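Local structure of probable transcriptional regulator (2HR3) at residues A11-Q16 with P136-L141; Q37-G42 with A58-R63; I44-G49 with G106-R111; V51-L56 with A69-L74. The protein probably binds DNA as a dimeric winged helix-turn-helix regulator of the MarR family, probably controlling transcription. One frame throughout, in Å; residues are numbered along the deposited sequence.

Contact 1: A11-Q16 with P136-L141; sequences AHLRSQ and PLLTRL
In the helical dimerisation region of this MarR-type fold, Leu13 of helix 4-26 is received by Leu138 and Leu141 of helix 125-142, joining the two ends of the chain. The side chain of Leu13 forks between the two partners: CD1 lies 4.0 Å from Leu138 CD2, while CD2 lies 4.1 Å from Leu141 CD1. With CG placed opposite the backbone N (chi1 -180°), Leu13 points toward helix 125-142, and the side chains together span the 9.6 Å between the CA atoms of Leu13 and Leu138. The two partners, about one helical turn apart, are met differently. Leu141 points toward Leu13 and the two meet tip to tip, whereas Leu138 leaves its backbone to one flank, swings its end inward and crosses Leu13 at a slant. All three leucines are buried, and the contact between them is purely van der Waals.

Within helix 4-26, the carbonyl O of His12 takes two donors: Gln16 N in the regular helical bond at 2.9 Å, and Ser15 OG at 3.1 Å. Beyond the leucines the second subunit takes over. Arg14 forms a salt bridge with Glu112 of that subunit; Arg140 makes a salt bridge to Glu127 and a hydrogen bond to Cys122 O, both of the second subunit. Pro136 and Thr139 pack on Gln16 of the second subunit. N- and C-terminal helices packed together in one chain and against a second subunit are consistent with the helical dimerisation domain of MarR proteins.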
loop_
_atom_site.group_PDB
_atom_site.type_symbol
_atom_site.label_atom_id
_atom_site.label_comp_id
_atom_site.label_asym_id
_atom_site.label_seq_id
_atom_site.Cartn_x
_atom_site.Cartn_y
_atom_site.Cartn_z
ATOM N N ALA A 11 -15.899 -0.331 -5.163
ATOM C CA ALA A 11 -15.680 0.727 -4.153
ATOM C C ALA A 11 -15.438 0.189 -2.741
ATOM O O ALA A 11 -14.484 0.542 -2.074
ATOM C CB ALA A 11 -16.928 1.617 -4.111
ATOM N N HIS A 12 -16.307 -0.705 -2.302
ATOM C CA HIS A 12 -16.126 -1.408 -1.043
ATOM C C HIS A 12 -14.860 -2.241 -0.937
ATOM O O HIS A 12 -14.100 -2.099 -0.009
ATOM C CB HIS A 12 -17.325 -2.311 -0.822
ATOM C CG HIS A 12 -18.576 -1.555 -0.606
ATOM N ND1 HIS A 12 -19.809 -2.051 -0.941
ATOM C CD2 HIS A 12 -18.781 -0.318 -0.105
ATOM C CE1 HIS A 12 -20.734 -1.166 -0.621
ATOM N NE2 HIS A 12 -20.132 -0.095 -0.132
ATOM N N LEU A 13 -14.671 -3.152 -1.879
ATOM C CA LEU A 13 -13.468 -3.959 -1.916
ATOM C C LEU A 13 -12.231 -3.085 -1.895
ATOM O O LEU A 13 -11.331 -3.321 -1.094
ATOM C CB LEU A 13 -13.459 -4.890 -3.122
ATOM C CG LEU A 13 -12.229 -5.779 -3.240
ATOM C CD1 LEU A 13 -11.953 -6.520 -1.956
ATOM C CD2 LEU A 13 -12.431 -6.724 -4.285
ATOM N N ARG A 14 -12.156 -2.082 -2.773
ATOM C CA ARG A 14 -11.061 -1.090 -2.715
ATOM C C ARG A 14 -10.828 -0.485 -1.299
ATOM O O ARG A 14 -9.705 -0.386 -0.823
ATOM C CB ARG A 14 -11.355 0.073 -3.677
ATOM C CG ARG A 14 -10.133 1.093 -3.795
ATOM C CD ARG A 14 -10.440 2.398 -4.537
ATOM N NE ARG A 14 -11.691 3.048 -4.129
ATOM C CZ ARG A 14 -11.854 3.687 -2.963
ATOM N NH1 ARG A 14 -10.912 3.731 -2.061
ATOM N NH2 ARG A 14 -13.001 4.252 -2.662
ATOM N N SER A 15 -11.884 -0.037 -0.636
ATOM C CA SER A 15 -11.662 0.701 0.610
ATOM C C SER A 15 -11.213 -0.275 1.668
ATOM O O SER A 15 -10.261 -0.008 2.352
ATOM C CB SER A 15 -12.876 1.543 1.067
ATOM O OG SER A 15 -13.937 0.684 1.446
ATOM N N GLN A 16 -11.784 -1.456 1.661
ATOM C CA GLN A 16 -11.438 -2.500 2.617
ATOM C C GLN A 16 -10.017 -2.997 2.593
ATOM O O GLN A 16 -9.492 -3.400 3.616
ATOM C CB GLN A 16 -12.309 -3.682 2.342
ATOM C CG GLN A 16 -13.757 -3.408 2.671
ATOM C CD GLN A 16 -14.766 -4.263 1.890
ATOM O OE1 GLN A 16 -14.418 -5.089 1.031
ATOM N NE2 GLN A 16 -16.010 -4.090 2.225
ATOM N N PRO A 136 -7.050 -15.713 -1.591
ATOM C CA PRO A 136 -6.479 -15.982 -2.927
ATOM C C PRO A 136 -7.228 -15.319 -4.128
ATOM O O PRO A 136 -6.670 -15.219 -5.246
ATOM C CB PRO A 136 -6.520 -17.491 -2.997
ATOM C CG PRO A 136 -6.628 -17.959 -1.482
ATOM C CD PRO A 136 -7.401 -16.927 -0.822
ATOM N N LEU A 137 -8.444 -14.807 -3.962
ATOM C CA LEU A 137 -9.075 -14.187 -5.156
ATOM C C LEU A 137 -8.509 -12.771 -5.322
ATOM O O LEU A 137 -8.603 -12.184 -6.375
ATOM C CB LEU A 137 -10.598 -14.136 -5.022
ATOM C CG LEU A 137 -11.405 -15.441 -4.824
ATOM C CD1 LEU A 137 -12.862 -15.111 -4.487
ATOM C CD2 LEU A 137 -11.336 -16.341 -6.062
ATOM N N LEU A 138 -7.924 -12.239 -4.240
ATOM C CA LEU A 138 -7.301 -10.913 -4.223
ATOM C C LEU A 138 -6.028 -10.941 -5.060
ATOM O O LEU A 138 -5.753 -10.011 -5.835
ATOM C CB LEU A 138 -7.046 -10.466 -2.781
ATOM C CG LEU A 138 -8.332 -10.435 -1.822
ATOM C CD1 LEU A 138 -7.975 -9.899 -0.486
ATOM C CD2 LEU A 138 -9.466 -9.601 -2.406
ATOM N N THR A 139 -5.297 -12.040 -4.914
ATOM C CA THR A 139 -4.131 -12.368 -5.736
ATOM C C THR A 139 -4.529 -12.490 -7.214
ATOM O O THR A 139 -3.894 -11.943 -8.097
ATOM C CB THR A 139 -3.525 -13.708 -5.312
ATOM O OG1 THR A 139 -3.246 -13.718 -3.905
ATOM C CG2 THR A 139 -2.210 -14.057 -6.164
ATOM N N ARG A 140 -5.599 -13.190 -7.501
ATOM C CA ARG A 140 -6.015 -13.292 -8.884
ATOM C C ARG A 140 -6.351 -11.950 -9.494
ATOM O O ARG A 140 -5.890 -11.662 -10.574
ATOM C CB ARG A 140 -7.193 -14.166 -8.972
ATOM C CG ARG A 140 -7.352 -14.728 -10.304
ATOM C CD ARG A 140 -7.815 -16.120 -10.092
ATOM N NE ARG A 140 -9.220 -16.242 -10.405
ATOM C CZ ARG A 140 -9.985 -17.200 -9.930
ATOM N NH1 ARG A 140 -9.481 -18.074 -9.095
ATOM N NH2 ARG A 140 -11.255 -17.270 -10.291
ATOM N N LEU A 141 -7.028 -11.068 -8.755
ATOM C CA LEU A 141 -7.307 -9.719 -9.268
ATOM C C LEU A 141 -6.012 -8.887 -9.363
ATOM O O LEU A 141 -5.852 -8.126 -10.357
ATOM C CB LEU A 141 -8.284 -8.991 -8.359
ATOM C CG LEU A 141 -9.692 -9.610 -8.166
ATOM C CD1 LEU A 141 -10.376 -9.044 -6.954
ATOM C CD2 LEU A 141 -10.458 -9.313 -9.450
#

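Contact 2: Q37-G42 with A58-R63; sequences QLVVLG and AAERMR
Two side-chain pairs link Val39 and Val40 of helix 32-46 to Glu60 and Met62 in the turn after helix 53-59. The apolar pair is Val40 with Met62, present as selenomethionine: SE lies 4.3 Å from Val40 CG2, a van der Waals approach through the selenium. The second pair is mixed. Val39 CG1 sits 3.9 Å from Glu60 OE1, the two side chains passing at a slant, so a methyl group brushes the carboxylate without bonding to it. The Glu60 chain is bent at chi2 (-60°), and its other oxygen, OE2, forms a salt bridge with Arg46, one turn further along helix 32-46 from Gly42.

Backbone and side-chain bonds at the end of helix 53-59 give the turn its shape. Arg61, with positive phi (39°), is the C-prime residue of a Schellman motif: its N reaches Ala58 O at 3.1 Å, and Met62 N bonds to Ala57 O. Ala58 O is gripped a second time by Arg61 NH1 at 2.7 Å, in the carbonyl plane on a lone pair, which holds the guanidinium edge-on to the last turn of helix 53-59.

Residues 60-63 link helices 53-59 and 64-76, consistent with the turn of the helix-turn-helix, with Arg63 as N-cap of helix 64-76. Helix 32-46 backs this unit: Val40 also packs on Leu70, Leu71 and Leu74 of helix 64-76, while Leu38 touches helix 98-122.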
loop_
_atom_site.group_PDB
_atom_site.type_symbol
_atom_site.label_atom_id
_atom_site.label_comp_id
_atom_site.label_asym_id
_atom_site.label_seq_id
_atom_site.Cartn_x
_atom_site.Cartn_y
_atom_site.Cartn_z
ATOM N N GLN A 37 12.667 2.771 4.651
ATOM C CA GLN A 37 13.648 1.743 4.407
ATOM C C GLN A 37 13.115 0.356 4.240
ATOM O O GLN A 37 13.602 -0.432 3.429
ATOM C CB GLN A 37 14.607 1.749 5.574
ATOM C CG GLN A 37 15.555 2.867 5.406
ATOM C CD GLN A 37 16.438 3.091 6.609
ATOM O OE1 GLN A 37 17.360 3.913 6.512
ATOM N NE2 GLN A 37 16.197 2.351 7.729
ATOM N N LEU A 38 12.114 0.064 5.025
ATOM C CA LEU A 38 11.385 -1.185 4.941
ATOM C C LEU A 38 10.750 -1.427 3.589
ATOM O O LEU A 38 10.860 -2.498 3.074
ATOM C CB LEU A 38 10.281 -1.182 5.970
ATOM C CG LEU A 38 10.106 -2.586 6.532
ATOM C CD1 LEU A 38 11.101 -2.936 7.664
ATOM C CD2 LEU A 38 8.669 -2.728 6.960
ATOM N N VAL A 39 10.043 -0.416 3.087
ATOM C CA VAL A 39 9.467 -0.401 1.736
ATOM C C VAL A 39 10.516 -0.757 0.687
ATOM O O VAL A 39 10.323 -1.698 -0.055
ATOM C CB VAL A 39 8.903 1.032 1.392
ATOM C CG1 VAL A 39 8.605 1.188 -0.043
ATOM C CG2 VAL A 39 7.678 1.362 2.233
ATOM N N VAL A 40 11.658 -0.050 0.675
ATOM C CA VAL A 40 12.711 -0.379 -0.275
ATOM C C VAL A 40 13.126 -1.851 -0.128
ATOM O O VAL A 40 13.187 -2.612 -1.109
ATOM C CB VAL A 40 13.919 0.633 -0.147
ATOM C CG1 VAL A 40 15.117 0.214 -1.006
ATOM C CG2 VAL A 40 13.448 2.031 -0.522
ATOM N N LEU A 41 13.397 -2.259 1.099
ATOM C CA LEU A 41 13.791 -3.652 1.429
ATOM C C LEU A 41 12.805 -4.705 0.989
ATOM O O LEU A 41 13.163 -5.808 0.504
ATOM C CB LEU A 41 13.918 -3.788 2.952
ATOM C CG LEU A 41 15.240 -4.038 3.711
ATOM C CD1 LEU A 41 16.442 -3.414 3.080
ATOM C CD2 LEU A 41 15.039 -3.638 5.126
ATOM N N GLY A 42 11.536 -4.383 1.197
ATOM C CA GLY A 42 10.531 -5.345 0.906
ATOM C C GLY A 42 10.378 -5.482 -0.574
ATOM O O GLY A 42 10.131 -6.557 -1.036
ATOM N N ALA A 58 11.015 1.571 -10.768
ATOM C CA ALA A 58 9.858 1.369 -11.595
ATOM C C ALA A 58 8.749 0.616 -10.890
ATOM O O ALA A 58 7.593 0.999 -10.998
ATOM C CB ALA A 58 10.233 0.632 -12.897
ATOM N N ALA A 59 9.094 -0.450 -10.182
ATOM C CA ALA A 59 8.133 -1.278 -9.466
ATOM C C ALA A 59 7.462 -0.578 -8.317
ATOM O O ALA A 59 6.394 -1.001 -7.854
ATOM C CB ALA A 59 8.827 -2.516 -8.922
ATOM N N GLU A 60 8.131 0.429 -7.777
ATOM C CA GLU A 60 7.634 1.153 -6.613
ATOM C C GLU A 60 7.166 2.520 -7.087
ATOM O O GLU A 60 6.911 3.397 -6.280
ATOM C CB GLU A 60 8.751 1.267 -5.587
ATOM C CG GLU A 60 9.077 -0.052 -5.025
ATOM C CD GLU A 60 7.866 -0.687 -4.319
ATOM O OE1 GLU A 60 7.217 -0.003 -3.483
ATOM O OE2 GLU A 60 7.561 -1.871 -4.599
ATOM N N ARG A 61 7.046 2.682 -8.412
ATOM C CA ARG A 61 6.748 3.990 -9.019
ATOM C C ARG A 61 7.509 5.080 -8.252
ATOM O O ARG A 61 7.074 6.230 -8.101
ATOM C CB ARG A 61 5.234 4.274 -9.081
ATOM C CG ARG A 61 4.333 3.013 -9.147
ATOM C CD ARG A 61 4.491 2.286 -10.506
ATOM N NE ARG A 61 4.319 3.211 -11.635
ATOM C CZ ARG A 61 5.260 3.552 -12.521
ATOM N NH1 ARG A 61 6.512 3.060 -12.411
ATOM N NH2 ARG A 61 4.963 4.420 -13.510
HETATM N N MSE A 62 8.684 4.697 -7.806
HETATM C CA MSE A 62 9.501 5.591 -7.061
HETATM C C MSE A 62 10.331 6.343 -8.038
HETATM O O MSE A 62 10.680 5.815 -9.079
HETATM C CB MSE A 62 10.424 4.819 -6.170
HETATM C CG MSE A 62 9.811 4.414 -4.914
HETATM SE SE MSE A 62 11.273 3.873 -3.732
HETATM C CE MSE A 62 12.094 5.681 -3.329
ATOM N N ARG A 63 10.682 7.553 -7.639
ATOM C CA ARG A 63 11.536 8.415 -8.390
ATOM C C ARG A 63 13.015 8.000 -8.285
ATOM O O ARG A 63 13.538 7.763 -7.200
ATOM C CB ARG A 63 11.292 9.855 -7.925
ATOM C CG ARG A 63 9.876 10.330 -8.375
ATOM C CD ARG A 63 9.329 11.554 -7.626
ATOM N NE ARG A 63 9.596 12.816 -8.324
ATOM C CZ ARG A 63 9.002 13.964 -8.043
ATOM N NH1 ARG A 63 8.086 14.039 -7.075
ATOM N NH2 ARG A 63 9.296 15.030 -8.755
#

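Contact 3: I44-G49 with G106-R111; sequences IDRLGG and GNRAKR
Asp45, near the end of helix 32-46, is joined to Arg108 of helix 98-122 by a salt bridge, with NH1 of Arg108 donating to OD2 of Asp45 at 2.8 Å (N-H...O 161°). The oxygen lies at the edge of the guanidinium, in its plane, but is itself approached from above the carboxylate plane, the two flat groups being turned 58° apart. Arg108 spans most of the gap, its chain fully extended from CG to NE; the nearest CA atoms, those of Asp45 and Arg108, stand 12.2 Å apart.

Also at the edge of this guanidinium, Arg46 NH1 comes within 4.0 Å of Arg108 NH2. These like charges are probably eased by Asp45 and by Glu60, the salt-bridge partner of Arg46. OD1 of Asp45 has a weak bond with Tyr105 OH, which may help orient the carboxylate.

Further out, Arg111 holds Asn107 OD1 side-on with NE at 3.1 Å and NH2 at 3.0 Å, while Asn107 ND2 bonds to Ala28 O. The bridge lies at the surface, with Arg108 packed on Arg14 of the second subunit; on the same helix as Asp45, Ile44 packs on Leu56 of helix 53-59 and on Val94 and Leu96 of strand 93-96.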
loop_
_atom_site.group_PDB
_atom_site.type_symbol
_atom_site.label_atom_id
_atom_site.label_comp_id
_atom_site.label_asym_id
_atom_site.label_seq_id
_atom_site.Cartn_x
_atom_site.Cartn_y
_atom_site.Cartn_z
ATOM N N ILE A 44 12.827 -5.070 -2.763
ATOM C CA ILE A 44 13.945 -5.881 -3.293
ATOM C C ILE A 44 13.704 -7.386 -3.137
ATOM O O ILE A 44 14.142 -8.195 -3.967
ATOM C CB ILE A 44 15.245 -5.541 -2.505
ATOM C CG1 ILE A 44 15.768 -4.165 -2.919
ATOM C CG2 ILE A 44 16.274 -6.590 -2.657
ATOM C CD1 ILE A 44 16.716 -3.529 -1.958
ATOM N N ASP A 45 13.112 -7.773 -2.000
ATOM C CA ASP A 45 12.884 -9.182 -1.723
ATOM C C ASP A 45 11.767 -9.669 -2.644
ATOM O O ASP A 45 11.852 -10.743 -3.228
ATOM C CB ASP A 45 12.529 -9.355 -0.267
ATOM C CG ASP A 45 11.973 -10.758 0.050
ATOM O OD1 ASP A 45 12.780 -11.736 0.034
ATOM O OD2 ASP A 45 10.735 -10.857 0.328
ATOM N N ARG A 46 10.751 -8.833 -2.812
ATOM C CA ARG A 46 9.692 -9.163 -3.716
ATOM C C ARG A 46 10.231 -9.462 -5.099
ATOM O O ARG A 46 9.915 -10.515 -5.634
ATOM C CB ARG A 46 8.636 -8.070 -3.762
ATOM C CG ARG A 46 7.707 -8.145 -2.538
ATOM C CD ARG A 46 6.367 -7.461 -2.743
ATOM N NE ARG A 46 6.499 -6.038 -3.016
ATOM C CZ ARG A 46 6.697 -5.087 -2.106
ATOM N NH1 ARG A 46 6.809 -5.380 -0.822
ATOM N NH2 ARG A 46 6.778 -3.814 -2.495
ATOM N N LEU A 47 11.058 -8.560 -5.654
ATOM C CA LEU A 47 11.611 -8.709 -7.028
ATOM C C LEU A 47 12.716 -9.733 -7.151
ATOM O O LEU A 47 13.353 -9.853 -8.227
ATOM C CB LEU A 47 12.142 -7.381 -7.558
ATOM C CG LEU A 47 11.108 -6.291 -7.739
ATOM C CD1 LEU A 47 11.852 -4.956 -7.849
ATOM C CD2 LEU A 47 10.173 -6.574 -8.924
ATOM N N GLY A 48 12.961 -10.476 -6.085
ATOM C CA GLY A 48 13.801 -11.656 -6.186
ATOM C C GLY A 48 15.181 -11.403 -5.651
ATOM O O GLY A 48 16.038 -12.284 -5.692
ATOM N N GLY A 49 15.392 -10.182 -5.173
ATOM C CA GLY A 49 16.549 -9.875 -4.396
ATOM C C GLY A 49 17.853 -9.593 -5.102
ATOM O O GLY A 49 18.852 -9.463 -4.376
ATOM N N GLY A 106 11.662 -10.193 10.133
ATOM C CA GLY A 106 11.381 -9.590 11.419
ATOM C C GLY A 106 10.119 -8.753 11.513
ATOM O O GLY A 106 9.296 -9.013 12.361
ATOM N N ASN A 107 9.980 -7.753 10.651
ATOM C CA ASN A 107 8.877 -6.799 10.732
ATOM C C ASN A 107 7.626 -7.503 10.295
ATOM O O ASN A 107 6.526 -7.278 10.847
ATOM C CB ASN A 107 9.126 -5.573 9.860
ATOM C CG ASN A 107 8.179 -4.428 10.162
ATOM O OD1 ASN A 107 7.326 -4.069 9.365
ATOM N ND2 ASN A 107 8.336 -3.833 11.315
ATOM N N ARG A 108 7.797 -8.372 9.298
ATOM C CA ARG A 108 6.662 -9.116 8.752
ATOM C C ARG A 108 6.158 -10.097 9.763
ATOM O O ARG A 108 5.005 -10.390 9.767
ATOM C CB ARG A 108 7.066 -9.871 7.460
ATOM C CG ARG A 108 7.069 -8.997 6.247
ATOM C CD ARG A 108 7.808 -9.668 5.047
ATOM N NE ARG A 108 7.753 -8.805 3.838
ATOM C CZ ARG A 108 8.341 -9.071 2.682
ATOM N NH1 ARG A 108 9.044 -10.169 2.497
ATOM N NH2 ARG A 108 8.224 -8.210 1.695
ATOM N N ALA A 109 7.056 -10.640 10.584
ATOM C CA ALA A 109 6.652 -11.563 11.623
ATOM C C ALA A 109 5.797 -10.819 12.677
ATOM O O ALA A 109 4.767 -11.353 13.114
ATOM C CB ALA A 109 7.866 -12.247 12.277
ATOM N N LYS A 110 6.227 -9.601 13.055
ATOM C CA LYS A 110 5.403 -8.726 13.904
ATOM C C LYS A 110 4.048 -8.459 13.328
ATOM O O LYS A 110 3.069 -8.630 14.025
ATOM C CB LYS A 110 6.059 -7.364 14.181
ATOM C CG LYS A 110 6.917 -7.328 15.447
ATOM N N ARG A 111 3.970 -8.036 12.075
ATOM C CA ARG A 111 2.659 -7.660 11.491
ATOM C C ARG A 111 1.642 -8.818 11.436
ATOM O O ARG A 111 0.437 -8.622 11.539
ATOM C CB ARG A 111 2.833 -7.124 10.069
ATOM C CG ARG A 111 3.052 -5.630 9.970
ATOM C CD ARG A 111 3.341 -5.260 8.472
ATOM N NE ARG A 111 4.757 -5.228 8.156
ATOM C CZ ARG A 111 5.286 -5.540 6.984
ATOM N NH1 ARG A 111 4.529 -5.937 5.970
ATOM N NH2 ARG A 111 6.625 -5.460 6.834
#

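Contact 4: V51-L56 with A69-L74; sequences VTPSEL and ALLREL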
loop_
_atom_site.group_PDB
_atom_site.type_symbol
_atom_site.label_atom_id
_atom_site.label_comp_id
_atom_site.label_asym_id
_atom_site.label_seq_id
_atom_site.Cartn_x
_atom_site.Cartn_y
_atom_site.Cartn_z
ATOM N N VAL A 51 18.601 -6.930 -7.974
ATOM C CA VAL A 51 17.860 -5.992 -8.787
ATOM C C VAL A 51 18.574 -4.676 -9.026
ATOM O O VAL A 51 19.276 -4.172 -8.178
ATOM C CB VAL A 51 16.479 -5.655 -8.076
ATOM C CG1 VAL A 51 15.487 -6.815 -8.218
ATOM C CG2 VAL A 51 16.650 -5.337 -6.563
ATOM N N THR A 52 18.348 -4.093 -10.202
ATOM C CA THR A 52 18.859 -2.765 -10.519
ATOM C C THR A 52 18.055 -1.736 -9.727
ATOM O O THR A 52 16.828 -1.893 -9.518
ATOM C CB THR A 52 18.783 -2.395 -12.085
ATOM O OG1 THR A 52 17.515 -2.766 -12.627
ATOM C CG2 THR A 52 19.848 -3.113 -12.900
ATOM N N PRO A 53 18.715 -0.655 -9.327
ATOM C CA PRO A 53 17.981 0.499 -8.866
ATOM C C PRO A 53 16.762 0.856 -9.709
ATOM O O PRO A 53 15.667 1.113 -9.123
ATOM C CB PRO A 53 19.031 1.601 -8.914
ATOM C CG PRO A 53 20.301 0.839 -8.507
ATOM C CD PRO A 53 20.176 -0.441 -9.260
ATOM N N SER A 54 16.955 0.902 -11.035
ATOM C CA SER A 54 15.909 1.197 -12.032
ATOM C C SER A 54 14.693 0.298 -11.958
ATOM O O SER A 54 13.591 0.739 -12.058
ATOM C CB SER A 54 16.480 1.045 -13.435
ATOM O OG SER A 54 17.182 2.208 -13.831
ATOM N N GLU A 55 14.904 -0.983 -11.816
ATOM C CA GLU A 55 13.803 -1.880 -11.838
ATOM C C GLU A 55 12.962 -1.688 -10.597
ATOM O O GLU A 55 11.736 -1.814 -10.625
ATOM C CB GLU A 55 14.312 -3.307 -11.902
ATOM C CG GLU A 55 13.212 -4.324 -12.031
ATOM C CD GLU A 55 13.734 -5.722 -11.940
ATOM O OE1 GLU A 55 14.994 -5.910 -12.141
ATOM O OE2 GLU A 55 12.870 -6.610 -11.651
ATOM N N LEU A 56 13.665 -1.392 -9.506
ATOM C CA LEU A 56 13.121 -1.153 -8.212
ATOM C C LEU A 56 12.331 0.155 -8.208
ATOM O O LEU A 56 11.185 0.182 -7.722
ATOM C CB LEU A 56 14.291 -0.992 -7.257
ATOM C CG LEU A 56 14.313 -1.575 -5.856
ATOM C CD1 LEU A 56 15.624 -1.030 -5.193
ATOM C CD2 LEU A 56 13.107 -1.188 -5.144
ATOM N N ALA A 69 19.080 7.938 -2.840
ATOM C CA ALA A 69 19.386 8.329 -1.485
ATOM C C ALA A 69 19.026 7.324 -0.383
ATOM O O ALA A 69 19.730 7.251 0.624
ATOM C CB ALA A 69 18.717 9.686 -1.212
ATOM N N LEU A 70 17.899 6.608 -0.517
ATOM C CA LEU A 70 17.531 5.570 0.460
ATOM C C LEU A 70 18.416 4.353 0.299
ATOM O O LEU A 70 18.631 3.617 1.241
ATOM C CB LEU A 70 16.079 5.124 0.288
ATOM C CG LEU A 70 14.988 6.107 0.707
ATOM C CD1 LEU A 70 13.715 5.709 0.076
ATOM C CD2 LEU A 70 14.868 6.145 2.216
ATOM N N LEU A 71 18.882 4.118 -0.917
ATOM C CA LEU A 71 19.802 3.011 -1.205
ATOM C C LEU A 71 21.121 3.317 -0.586
ATOM O O LEU A 71 21.738 2.455 0.014
ATOM C CB LEU A 71 19.976 2.799 -2.702
ATOM C CG LEU A 71 18.793 2.158 -3.421
ATOM C CD1 LEU A 71 19.212 1.910 -4.906
ATOM C CD2 LEU A 71 18.268 0.849 -2.694
ATOM N N ARG A 72 21.536 4.566 -0.713
ATOM C CA ARG A 72 22.656 5.051 0.058
ATOM C C ARG A 72 22.546 4.776 1.551
ATOM O O ARG A 72 23.519 4.288 2.143
ATOM C CB ARG A 72 22.891 6.540 -0.227
ATOM C CG ARG A 72 23.616 6.757 -1.583
ATOM C CD ARG A 72 24.137 8.185 -1.766
ATOM N NE ARG A 72 23.144 9.059 -2.426
ATOM C CZ ARG A 72 22.197 9.788 -1.814
ATOM N NH1 ARG A 72 22.029 9.770 -0.487
ATOM N NH2 ARG A 72 21.387 10.550 -2.548
ATOM N N GLU A 73 21.400 5.047 2.174
ATOM C CA GLU A 73 21.303 4.835 3.644
ATOM C C GLU A 73 21.365 3.373 4.072
ATOM O O GLU A 73 21.929 3.022 5.109
ATOM C CB GLU A 73 20.012 5.410 4.215
ATOM C CG GLU A 73 19.662 6.821 3.751
ATOM C CD GLU A 73 18.274 7.240 4.227
ATOM O OE1 GLU A 73 17.930 6.849 5.366
ATOM O OE2 GLU A 73 17.521 7.919 3.460
ATOM N N LEU A 74 20.698 2.543 3.279
ATOM C CA LEU A 74 20.643 1.092 3.458
ATOM C C LEU A 74 22.006 0.390 3.414
ATOM O O LEU A 74 22.228 -0.512 4.205
ATOM C CB LEU A 74 19.719 0.471 2.389
ATOM C CG LEU A 74 18.235 0.661 2.699
ATOM C CD1 LEU A 74 17.385 0.103 1.545
ATOM C CD2 LEU A 74 17.855 0.005 4.059
#
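Leu71 extends from helix 64-76 with CG opposite its carbonyl carbon (chi1 -74°) and an outstretched chi2 (-175°), which carries its two methyls to Pro53 and Leu56 of helix 53-59. CD1 settles against the CB-CG side of Pro53, 3.9 Å from Pro53 CG and 4.0 Å from Pro53 CB, the leucine running at about a right angle to the proline. CD2 turns instead to Leu56 CD1, at 4.1 Å, where the two leucine side chains run antiparallel alongside one another.

Pro53 is the first residue of its helix, after the N-cap Thr52, whose OG1 accepts from Glu55 N at 3.3 Å. Around the contact, Leu56 rests on Ala43 and Val94, Pro53 touches Thr92, and Leu71 also packs on Ile80 of the wing.

The pair of helices probably forms the helix-turn-helix, with helix 64-76 in the place of the recognition helix in MarR relatives. Only carbon atoms meet between the two segments here. The contact is therefore non-directional, set by shape and apolar burial, and the capping bond from Glu55 N to Thr52 OG1 stays within 51-56.

How the contacts relate
From the N terminus, helix 4-26 enters contact 1, which closes the longest loop by meeting helix 125-142; the other three contacts are nested within it. Helix 32-46 then supplies contact 2 and contact 3 in turn. Contact 2 closes a short loop onto 58-63 and crosses both contact 3, which ends at 106-111, and contact 4, which pairs 51-56 with 69-74. Contact 4 is itself nested in the loop of contact 3. Contacts 2 and 4 have centres 8 Å apart and involve the probable helix-turn-helix; contact 3 ties helix 32-46, which packs on that unit, to helix 98-122, and contact 1, about 29 Å from contact 4 between centres, belongs to the dimerisation end.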